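Local coordinates for malonyl CoA-acyl carrier protein transacylase (Bartonella henselae, PDB 3QAT) that probably transfers the malonyl group from malonyl-CoA to acyl carrier protein, supplying the extender unit for fatty acid biosynthesis, at residues A[5-11]-A[275-281]; A[38-43]-A[113-118]; A[161-166]-A[206-210]. All blocks are in the same frame, centred on the assembly; numbering follows the deposited sequence.

Overall arrangement
Interaction 1 pairs the two middle strands, 6-11 and 275-281, of the four-stranded parallel sheet in the larger part of the fold, and so brings the start of the chain to a strand near its end. The other two contacts form in the chain between those strands: interaction 2 first, where helix 30-43 meets helix 113-129, then interaction 3, where strand 162-169 of the separate mixed sheet meets the loop before helix 212-224. The centres of the three contacts stand 26 to 29 Å apart and none touches another. Interactions 1 and 3 lie on opposite sides of the chain's centre, yet Phe11 and His207 both reach the Gly96-Ser98-Gly100 turn, probably the nucleophile elbow.

Interaction 1: residues A[5-11]-A[275-281]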
loop_
_atom_site.group_PDB
_atom_site.type_symbol
_atom_site.label_atom_id
_atom_site.label_comp_id
_atom_site.label_asym_id
_atom_site.label_seq_id
_atom_site.Cartn_x
_atom_site.Cartn_y
_atom_site.Cartn_z
ATOM N N MET A 5 -0.785 1.696 25.639
ATOM C CA MET A 5 -1.293 0.433 25.021
ATOM C C MET A 5 -0.438 -0.050 23.833
ATOM O O MET A 5 0.796 0.049 23.868
ATOM C CB MET A 5 -2.788 0.542 24.655
ATOM C CG MET A 5 -3.255 1.936 24.235
ATOM S SD MET A 5 -4.960 1.969 23.627
ATOM C CE MET A 5 -5.255 3.734 23.474
ATOM N N GLY A 6 -1.094 -0.561 22.789
ATOM C CA GLY A 6 -0.438 -1.379 21.781
ATOM C C GLY A 6 0.054 -0.674 20.531
ATOM O O GLY A 6 -0.004 0.551 20.404
ATOM N N ALA A 7 0.558 -1.484 19.610
ATOM C CA ALA A 7 1.188 -0.980 18.391
ATOM C C ALA A 7 0.616 -1.699 17.189
ATOM O O ALA A 7 0.193 -2.861 17.267
ATOM C CB ALA A 7 2.694 -1.222 18.450
ATOM N N ALA A 8 0.589 -0.983 16.071
ATOM C CA ALA A 8 0.279 -1.594 14.788
ATOM C C ALA A 8 1.408 -1.263 13.838
ATOM O O ALA A 8 2.032 -0.193 13.941
ATOM C CB ALA A 8 -1.047 -1.080 14.247
ATOM N N PHE A 9 1.681 -2.192 12.924
ATOM C CA PHE A 9 2.643 -1.919 11.834
ATOM C C PHE A 9 1.847 -1.660 10.550
ATOM O O PHE A 9 0.993 -2.477 10.148
ATOM C CB PHE A 9 3.550 -3.144 11.619
ATOM C CG PHE A 9 4.723 -3.245 12.562
ATOM C CD1 PHE A 9 4.832 -2.445 13.723
ATOM C CD2 PHE A 9 5.743 -4.165 12.285
ATOM C CE1 PHE A 9 5.934 -2.570 14.571
ATOM C CE2 PHE A 9 6.844 -4.313 13.138
ATOM C CZ PHE A 9 6.947 -3.507 14.285
ATOM N N THR A 10 2.172 -0.560 9.864
ATOM C CA THR A 10 1.510 -0.210 8.603
ATOM C C THR A 10 2.565 -0.139 7.509
ATOM O O THR A 10 3.720 0.234 7.771
ATOM C CB THR A 10 0.728 1.128 8.675
ATOM O OG1 THR A 10 1.625 2.212 8.935
ATOM C CG2 THR A 10 -0.350 1.080 9.787
ATOM N N PHE A 11 2.172 -0.529 6.297
ATOM C CA PHE A 11 3.127 -0.707 5.200
ATOM C C PHE A 11 2.741 0.148 4.019
ATOM O O PHE A 11 1.612 0.064 3.530
ATOM C CB PHE A 11 3.152 -2.211 4.825
ATOM C CG PHE A 11 3.717 -3.084 5.925
ATOM C CD1 PHE A 11 2.923 -3.474 7.019
ATOM C CD2 PHE A 11 5.052 -3.469 5.900
ATOM C CE1 PHE A 11 3.470 -4.281 8.048
ATOM C CE2 PHE A 11 5.612 -4.256 6.919
ATOM C CZ PHE A 11 4.818 -4.665 8.001
ATOM N N VAL A 275 -4.814 0.305 20.189
ATOM C CA VAL A 275 -3.503 0.733 19.675
ATOM C C VAL A 275 -3.306 2.244 19.793
ATOM O O VAL A 275 -4.167 3.018 19.370
ATOM C CB VAL A 275 -3.325 0.285 18.195
ATOM C CG1 VAL A 275 -2.051 0.870 17.575
ATOM C CG2 VAL A 275 -3.317 -1.242 18.084
ATOM N N ASN A 276 -2.168 2.650 20.351
ATOM C CA ASN A 276 -1.820 4.068 20.455
ATOM C C ASN A 276 -0.581 4.499 19.663
ATOM O O ASN A 276 -0.246 5.679 19.641
ATOM C CB ASN A 276 -1.765 4.556 21.928
ATOM C CG ASN A 276 -0.613 3.940 22.764
ATOM O OD1 ASN A 276 -0.503 4.246 23.969
ATOM N ND2 ASN A 276 0.220 3.077 22.166
ATOM N N THR A 277 0.092 3.539 19.020
ATOM C CA THR A 277 1.302 3.851 18.275
ATOM C C THR A 277 1.222 3.172 16.913
ATOM O O THR A 277 1.058 1.965 16.841
ATOM C CB THR A 277 2.592 3.393 19.004
ATOM O OG1 THR A 277 2.643 3.990 20.306
ATOM C CG2 THR A 277 3.832 3.844 18.241
ATOM N N LEU A 278 1.340 3.964 15.854
ATOM C CA LEU A 278 1.300 3.426 14.491
ATOM C C LEU A 278 2.671 3.578 13.877
ATOM O O LEU A 278 3.142 4.712 13.710
ATOM C CB LEU A 278 0.314 4.235 13.643
ATOM C CG LEU A 278 -1.167 4.192 14.000
ATOM C CD1 LEU A 278 -1.859 5.357 13.296
ATOM C CD2 LEU A 278 -1.783 2.891 13.547
ATOM N N PHE A 279 3.292 2.456 13.519
ATOM C CA PHE A 279 4.604 2.473 12.895
ATOM C C PHE A 279 4.400 2.328 11.381
ATOM O O PHE A 279 3.550 1.555 10.962
ATOM C CB PHE A 279 5.454 1.306 13.395
ATOM C CG PHE A 279 5.872 1.427 14.823
ATOM C CD1 PHE A 279 6.950 2.223 15.179
ATOM C CD2 PHE A 279 5.178 0.731 15.807
ATOM C CE1 PHE A 279 7.354 2.308 16.526
ATOM C CE2 PHE A 279 5.557 0.814 17.132
ATOM C CZ PHE A 279 6.657 1.590 17.487
ATOM N N GLU A 280 5.142 3.120 10.619
ATOM C CA GLU A 280 5.223 3.002 9.148
ATOM C C GLU A 280 6.551 2.304 8.806
ATOM O O GLU A 280 7.641 2.861 9.015
ATOM C CB GLU A 280 5.158 4.404 8.513
ATOM C CG GLU A 280 5.273 4.356 6.978
ATOM C CD GLU A 280 4.932 5.685 6.300
ATOM O OE1 GLU A 280 4.965 6.751 6.992
ATOM O OE2 GLU A 280 4.576 5.634 5.078
ATOM N N ILE A 281 6.442 1.094 8.266
ATOM C CA ILE A 281 7.599 0.233 8.081
ATOM C C ILE A 281 8.067 0.299 6.639
ATOM O O ILE A 281 7.345 -0.125 5.746
ATOM C CB ILE A 281 7.222 -1.244 8.403
ATOM C CG1 ILE A 281 6.639 -1.412 9.819
ATOM C CG2 ILE A 281 8.453 -2.158 8.215
ATOM C CD1 ILE A 281 7.591 -0.956 10.951
#
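Ala8 and Thr10 sit in the parallel pairing between strands 6-11 and 275-281, each bonded at both its N and its O. Ala8 N donates to Thr277 O at 3.1 Å and Ala8 O takes Phe279 N almost straight, at 177°; Thr10 N and O repeat the pattern with Phe279 O and Ile281 N. Near the start the register slips by one residue in a beta bulge, and Gly6 O accepts from both Asn276 N and Thr277 N.

Side chains add polar bonds at either end. Asn276 OD1 accepts Met5 N at 3.1 Å from above the amide plane, and its ND2 gives Gly6 O a further, weak bond. With chi1 at 63°, Thr10 turns OG1 back between its own N and carbonyl carbon, from where it donates to Phe279 O at 2.9 Å; that carbonyl thus receives two donors, this one from above its plane.

These are the two central strands of a four-stranded parallel sheet flanked by helices, the core of the larger, alpha/beta-hydrolase-like subdomain of the malonyltransferase fold. Beyond Phe11, whose side chain touches the probable nucleophile elbow that carries Ser98, the first strand gives way to loop.

Apolar contacts occupy both faces. On the side of Phe9 and Phe279, Ile281 lays CD1 over the middle of the Phe9 ring, 3.9 Å from its centroid, while Phe9 CE1 meets Phe279 CD2 at 3.6 Å with the ring planes 80° apart. Ala7 CB lies in the plane of the Phe279 ring, against CE2, and helix 306-316 packs over this side. Ile281 CB also bears off-centre on the Phe11 ring. On the reverse, Ala8 CB touches Val275 CG1 at 4.0 Å and Leu278 CD2 slightly farther off, all three beneath Ile270 of helix 263-272.

Interaction 2: residues A[38-43]-A[113-118]; sequences EVDDAL and LTDTAR
Arg118 offers its guanidinium edge to Ala42: NE points straight at Ala42 O, 3.0 Å away and within the plane of the group. Water 3 is in that plane too, accepting from Arg118 NH2 and donating to Asp41 O, while Thr114 CG2 lies 3.6 Å above one face, over its centre. Bonds at the edge and a methyl on the face should limit rotation of the group.

The carboxylate of Glu38 reaches Thr114 on an extended chain, with CG anti to the backbone N (chi1 -179°). Thr114 OG1 donates to the anti lone pair of Glu38 OE2 at 2.7 Å, and water 1 links the same oxygen to Thr114 N. Because Thr114 belongs to the first turn of its helix, the carboxylate probably gains from the positive end of the helix dipole. Water 2 ties Thr114 OG1 to Asp41 OD2.

Beneath this polar side, Ala42 CB meets Ala117 CB at 4.0 Å, and the side chains of Val39 and Leu113 cross at about a right angle. Small residues let segments 38-43 and 113-118 come to 8.7 Å between their axes, crossing at -59°, an alanine-mediated helix-helix packing flanked by hydrogen bonds of Glu38, Thr114 and Arg118.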
loop_
_atom_site.group_PDB
_atom_site.type_symbol
_atom_site.label_atom_id
_atom_site.label_comp_id
_atom_site.label_asym_id
_atom_site.label_seq_id
_atom_site.Cartn_x
_atom_site.Cartn_y
_atom_site.Cartn_z
ATOM N N GLU A 38 17.314 -11.821 -2.348
ATOM C CA GLU A 38 16.308 -12.843 -2.580
ATOM C C GLU A 38 15.226 -12.326 -3.531
ATOM O O GLU A 38 14.765 -13.071 -4.402
ATOM C CB GLU A 38 15.682 -13.354 -1.270
ATOM C CG GLU A 38 14.653 -14.439 -1.570
ATOM C CD GLU A 38 14.163 -15.203 -0.351
ATOM O OE1 GLU A 38 14.576 -14.883 0.782
ATOM O OE2 GLU A 38 13.336 -16.109 -0.556
ATOM N N VAL A 39 14.809 -11.076 -3.331
ATOM C CA VAL A 39 13.845 -10.498 -4.277
ATOM C C VAL A 39 14.357 -10.500 -5.732
ATOM O O VAL A 39 13.627 -10.902 -6.657
ATOM C CB VAL A 39 13.371 -9.118 -3.799
ATOM C CG1 VAL A 39 12.570 -8.421 -4.909
ATOM C CG2 VAL A 39 12.529 -9.304 -2.532
ATOM N N ASP A 40 15.608 -10.085 -5.943
ATOM C CA ASP A 40 16.223 -10.155 -7.285
ATOM C C ASP A 40 16.169 -11.594 -7.822
ATOM O O ASP A 40 15.826 -11.831 -8.979
ATOM C CB ASP A 40 17.685 -9.705 -7.217
ATOM C CG ASP A 40 17.849 -8.189 -7.226
ATOM O OD1 ASP A 40 16.851 -7.441 -7.353
ATOM O OD2 ASP A 40 19.012 -7.757 -7.072
ATOM N N ASP A 41 16.549 -12.561 -6.981
ATOM C CA ASP A 41 16.526 -13.967 -7.413
ATOM C C ASP A 41 15.121 -14.414 -7.790
ATOM O O ASP A 41 14.915 -15.044 -8.833
ATOM C CB ASP A 41 17.084 -14.881 -6.312
ATOM C CG ASP A 41 17.087 -16.331 -6.732
ATOM O OD1 ASP A 41 17.999 -16.722 -7.476
ATOM O OD2 ASP A 41 16.176 -17.060 -6.335
ATOM N N ALA A 42 14.156 -14.044 -6.953
ATOM C CA ALA A 42 12.775 -14.476 -7.114
ATOM C C ALA A 42 12.197 -13.985 -8.439
ATOM O O ALA A 42 11.370 -14.665 -9.056
ATOM C CB ALA A 42 11.912 -13.937 -5.956
ATOM N N LEU A 43 12.625 -12.789 -8.837
ATOM C CA LEU A 43 12.159 -12.158 -10.087
ATOM C C LEU A 43 13.072 -12.390 -11.299
ATOM O O LEU A 43 12.758 -11.923 -12.414
ATOM C CB LEU A 43 12.002 -10.640 -9.873
ATOM C CG LEU A 43 11.002 -10.284 -8.770
ATOM C CD1 LEU A 43 10.921 -8.746 -8.583
ATOM C CD2 LEU A 43 9.614 -10.914 -9.036
ATOM N N LEU A 113 8.886 -14.703 1.359
ATOM C CA LEU A 113 9.428 -13.534 0.653
ATOM C C LEU A 113 9.500 -13.737 -0.866
ATOM O O LEU A 113 9.126 -12.850 -1.640
ATOM C CB LEU A 113 10.807 -13.179 1.214
ATOM C CG LEU A 113 11.489 -11.967 0.526
ATOM C CD1 LEU A 113 10.702 -10.649 0.694
ATOM C CD2 LEU A 113 12.871 -11.779 1.088
ATOM N N THR A 114 9.962 -14.905 -1.298
ATOM C CA THR A 114 10.021 -15.175 -2.725
ATOM C C THR A 114 8.623 -15.120 -3.377
ATOM O O THR A 114 8.436 -14.524 -4.457
ATOM C CB THR A 114 10.746 -16.530 -2.979
ATOM O OG1 THR A 114 12.168 -16.297 -2.967
ATOM C CG2 THR A 114 10.349 -17.151 -4.336
ATOM N N ASP A 115 7.622 -15.719 -2.717
ATOM C CA ASP A 115 6.268 -15.688 -3.257
ATOM C C ASP A 115 5.677 -14.292 -3.261
ATOM O O ASP A 115 4.974 -13.928 -4.188
ATOM C CB ASP A 115 5.361 -16.687 -2.516
ATOM C CG ASP A 115 5.699 -18.134 -2.859
ATOM O OD1 ASP A 115 6.420 -18.399 -3.871
ATOM O OD2 ASP A 115 5.212 -19.031 -2.128
ATOM N N THR A 116 5.955 -13.511 -2.211
ATOM C CA THR A 116 5.427 -12.146 -2.155
ATOM C C THR A 116 6.012 -11.301 -3.279
ATOM O O THR A 116 5.286 -10.537 -3.939
ATOM C CB THR A 116 5.741 -11.508 -0.802
ATOM O OG1 THR A 116 5.209 -12.346 0.245
ATOM C CG2 THR A 116 5.049 -10.134 -0.704
ATOM N N ALA A 117 7.314 -11.464 -3.531
ATOM C CA ALA A 117 7.928 -10.749 -4.664
ATOM C C ALA A 117 7.247 -11.102 -5.988
ATOM O O ALA A 117 6.907 -10.218 -6.775
ATOM C CB ALA A 117 9.427 -11.043 -4.740
ATOM N N ARG A 118 7.026 -12.389 -6.214
ATOM C CA ARG A 118 6.429 -12.824 -7.455
ATOM C C ARG A 118 4.972 -12.389 -7.563
ATOM O O ARG A 118 4.534 -11.981 -8.639
ATOM C CB ARG A 118 6.570 -14.352 -7.603
ATOM C CG ARG A 118 8.020 -14.800 -7.835
ATOM C CD ARG A 118 8.114 -16.303 -7.780
ATOM N NE ARG A 118 9.481 -16.712 -8.050
ATOM C CZ ARG A 118 9.943 -17.940 -7.860
ATOM N NH1 ARG A 118 9.154 -18.890 -7.353
ATOM N NH2 ARG A 118 11.208 -18.207 -8.163
HETATM O O HOH W 1 11.176 -17.016 0.413
HETATM O O HOH W 2 13.947 -17.490 -4.781
HETATM O O HOH W 3 13.322 -17.262 -9.617
#

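Interaction 3: residues A[161-166]-A[206-210]; sequences LCQIAN and FHSAL
Gln163 extends from its strand, its amide oxygen leading, to the backbone of Ser208 and Ala209. A chi1 of -73° and the extended chain beyond CG carry OE1 across to Ala209 N, which it accepts at 2.8 Å on a lone pair in the amide plane, the N-H...O angle being 157°; OE1 also brushes Ser208 CA and CB. Alongside it Leu161 points the same way, its CD2 methyl 3.7 Å from Ala209 CB, so an apolar contact flanks the polar one.

Farther along the strand Ala165 faces His207 methyl to methylene, CB to CB at 3.7 Å, and Ala165 CB also touches Phe206 O. The imidazole extends past the strand toward Asn166. Asn166 ND2 is 4.1 Å from His207 CD2, with amide and ring planes inclined by 56°, a glancing approach. That amide is steadied by its own strand, ND2 donating to Ala165 O at 2.9 Å from above the carbonyl plane. Between the two halves of the contact a water lies 2.7 Å from His207 O and also near Ile164 O.

Ser208 OG, also hydrogen-bonded to Pro205 O, accepts Leu210 N in an ST turn that starts the 3-10 segment leading toward helix 212-224.

His207 ND1 donates to Gln256 O and NE2 is bonded to Ser98 OG, consistent with the serine-histidine pair of malonyltransferases. The loop carrying His207 lies against strand 162-169 of the mixed sheet, where Ala165 and Asn166 form a classic beta bulge opposite Val174; strand 172-176 reaches the loop through Ser176, whose OG is hydrogen-bonded to Phe206 O, and helix 146-155 packs on the strand's far side, against Cys162 and Ile164.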
loop_
_atom_site.group_PDB
_atom_site.type_symbol
_atom_site.label_atom_id
_atom_site.label_comp_id
_atom_site.label_asym_id
_atom_site.label_seq_id
_atom_site.Cartn_x
_atom_site.Cartn_y
_atom_site.Cartn_z
ATOM N N LEU A 161 -17.296 5.968 -16.284
ATOM C CA LEU A 161 -17.161 5.431 -14.931
ATOM C C LEU A 161 -16.162 6.251 -14.117
ATOM O O LEU A 161 -15.069 6.548 -14.607
ATOM C CB LEU A 161 -16.698 3.966 -14.972
ATOM C CG LEU A 161 -16.566 3.209 -13.642
ATOM C CD1 LEU A 161 -17.836 3.285 -12.823
ATOM C CD2 LEU A 161 -16.155 1.752 -13.869
ATOM N N CYS A 162 -16.568 6.633 -12.907
ATOM C CA CYS A 162 -15.678 7.332 -11.959
ATOM C C CYS A 162 -16.012 6.841 -10.566
ATOM O O CYS A 162 -17.175 6.843 -10.159
ATOM C CB CYS A 162 -15.855 8.847 -12.076
ATOM S SG CYS A 162 -14.753 9.852 -11.035
ATOM N N GLN A 163 -14.989 6.407 -9.829
ATOM C CA GLN A 163 -15.195 5.778 -8.539
ATOM C C GLN A 163 -14.186 6.314 -7.533
ATOM O O GLN A 163 -13.147 6.852 -7.923
ATOM C CB GLN A 163 -14.995 4.260 -8.666
ATOM C CG GLN A 163 -16.126 3.581 -9.390
ATOM C CD GLN A 163 -15.820 2.127 -9.652
ATOM O OE1 GLN A 163 -14.948 1.804 -10.432
ATOM N NE2 GLN A 163 -16.559 1.240 -8.996
ATOM N N ILE A 164 -14.496 6.193 -6.248
ATOM C CA ILE A 164 -13.491 6.499 -5.208
ATOM C C ILE A 164 -12.482 5.351 -5.112
ATOM O O ILE A 164 -12.856 4.211 -4.790
ATOM C CB ILE A 164 -14.150 6.775 -3.847
ATOM C CG1 ILE A 164 -14.989 8.062 -3.936
ATOM C CG2 ILE A 164 -13.080 6.872 -2.735
ATOM C CD1 ILE A 164 -15.700 8.431 -2.633
ATOM N N ALA A 165 -11.217 5.657 -5.401
ATOM C CA ALA A 165 -10.131 4.673 -5.333
ATOM C C ALA A 165 -9.492 4.609 -3.946
ATOM O O ALA A 165 -9.146 3.534 -3.469
ATOM C CB ALA A 165 -9.076 5.028 -6.369
ATOM N N ASN A 166 -9.286 5.762 -3.315
ATOM C CA ASN A 166 -8.724 5.765 -1.953
ATOM C C ASN A 166 -9.527 6.752 -1.113
ATOM O O ASN A 166 -9.823 7.872 -1.576
ATOM C CB ASN A 166 -7.325 6.376 -1.858
ATOM C CG ASN A 166 -6.185 5.638 -2.571
ATOM O OD1 ASN A 166 -5.074 6.180 -2.517
ATOM N ND2 ASN A 166 -6.380 4.433 -3.163
ATOM N N PHE A 206 -6.313 2.582 -11.204
ATOM C CA PHE A 206 -6.247 1.660 -10.050
ATOM C C PHE A 206 -7.521 1.779 -9.209
ATOM O O PHE A 206 -8.134 2.866 -9.087
ATOM C CB PHE A 206 -5.032 2.000 -9.141
ATOM C CG PHE A 206 -3.677 1.852 -9.804
ATOM C CD1 PHE A 206 -3.111 0.594 -9.969
ATOM C CD2 PHE A 206 -2.954 2.967 -10.194
ATOM C CE1 PHE A 206 -1.852 0.445 -10.555
ATOM C CE2 PHE A 206 -1.681 2.834 -10.782
ATOM C CZ PHE A 206 -1.138 1.575 -10.963
ATOM N N HIS A 207 -7.920 0.659 -8.614
ATOM C CA HIS A 207 -9.063 0.657 -7.668
ATOM C C HIS A 207 -10.336 1.176 -8.289
ATOM O O HIS A 207 -11.091 1.928 -7.662
ATOM C CB HIS A 207 -8.692 1.398 -6.362
ATOM C CG HIS A 207 -7.517 0.764 -5.711
ATOM N ND1 HIS A 207 -7.575 -0.516 -5.201
ATOM C CD2 HIS A 207 -6.224 1.159 -5.615
ATOM C CE1 HIS A 207 -6.370 -0.873 -4.791
ATOM N NE2 HIS A 207 -5.531 0.119 -5.041
ATOM N N SER A 208 -10.541 0.763 -9.535
ATOM C CA SER A 208 -11.799 0.978 -10.224
ATOM C C SER A 208 -12.204 -0.327 -10.880
ATOM O O SER A 208 -11.402 -1.264 -10.960
ATOM C CB SER A 208 -11.687 2.066 -11.288
ATOM O OG SER A 208 -11.006 1.601 -12.442
ATOM N N ALA A 209 -13.447 -0.378 -11.366
ATOM C CA ALA A 209 -13.938 -1.605 -12.015
ATOM C C ALA A 209 -13.136 -1.945 -13.274
ATOM O O ALA A 209 -13.131 -3.106 -13.721
ATOM C CB ALA A 209 -15.425 -1.478 -12.331
ATOM N N LEU A 210 -12.454 -0.955 -13.847
ATOM C CA LEU A 210 -11.608 -1.161 -15.020
ATOM C C LEU A 210 -10.430 -2.113 -14.768
ATOM O O LEU A 210 -9.834 -2.639 -15.719
ATOM C CB LEU A 210 -11.095 0.168 -15.576
ATOM C CG LEU A 210 -12.122 1.155 -16.136
ATOM C CD1 LEU A 210 -11.417 2.441 -16.498
ATOM C CD2 LEU A 210 -12.798 0.597 -17.372
HETATM O O HOH W 4 -13.421 1.746 -6.256
#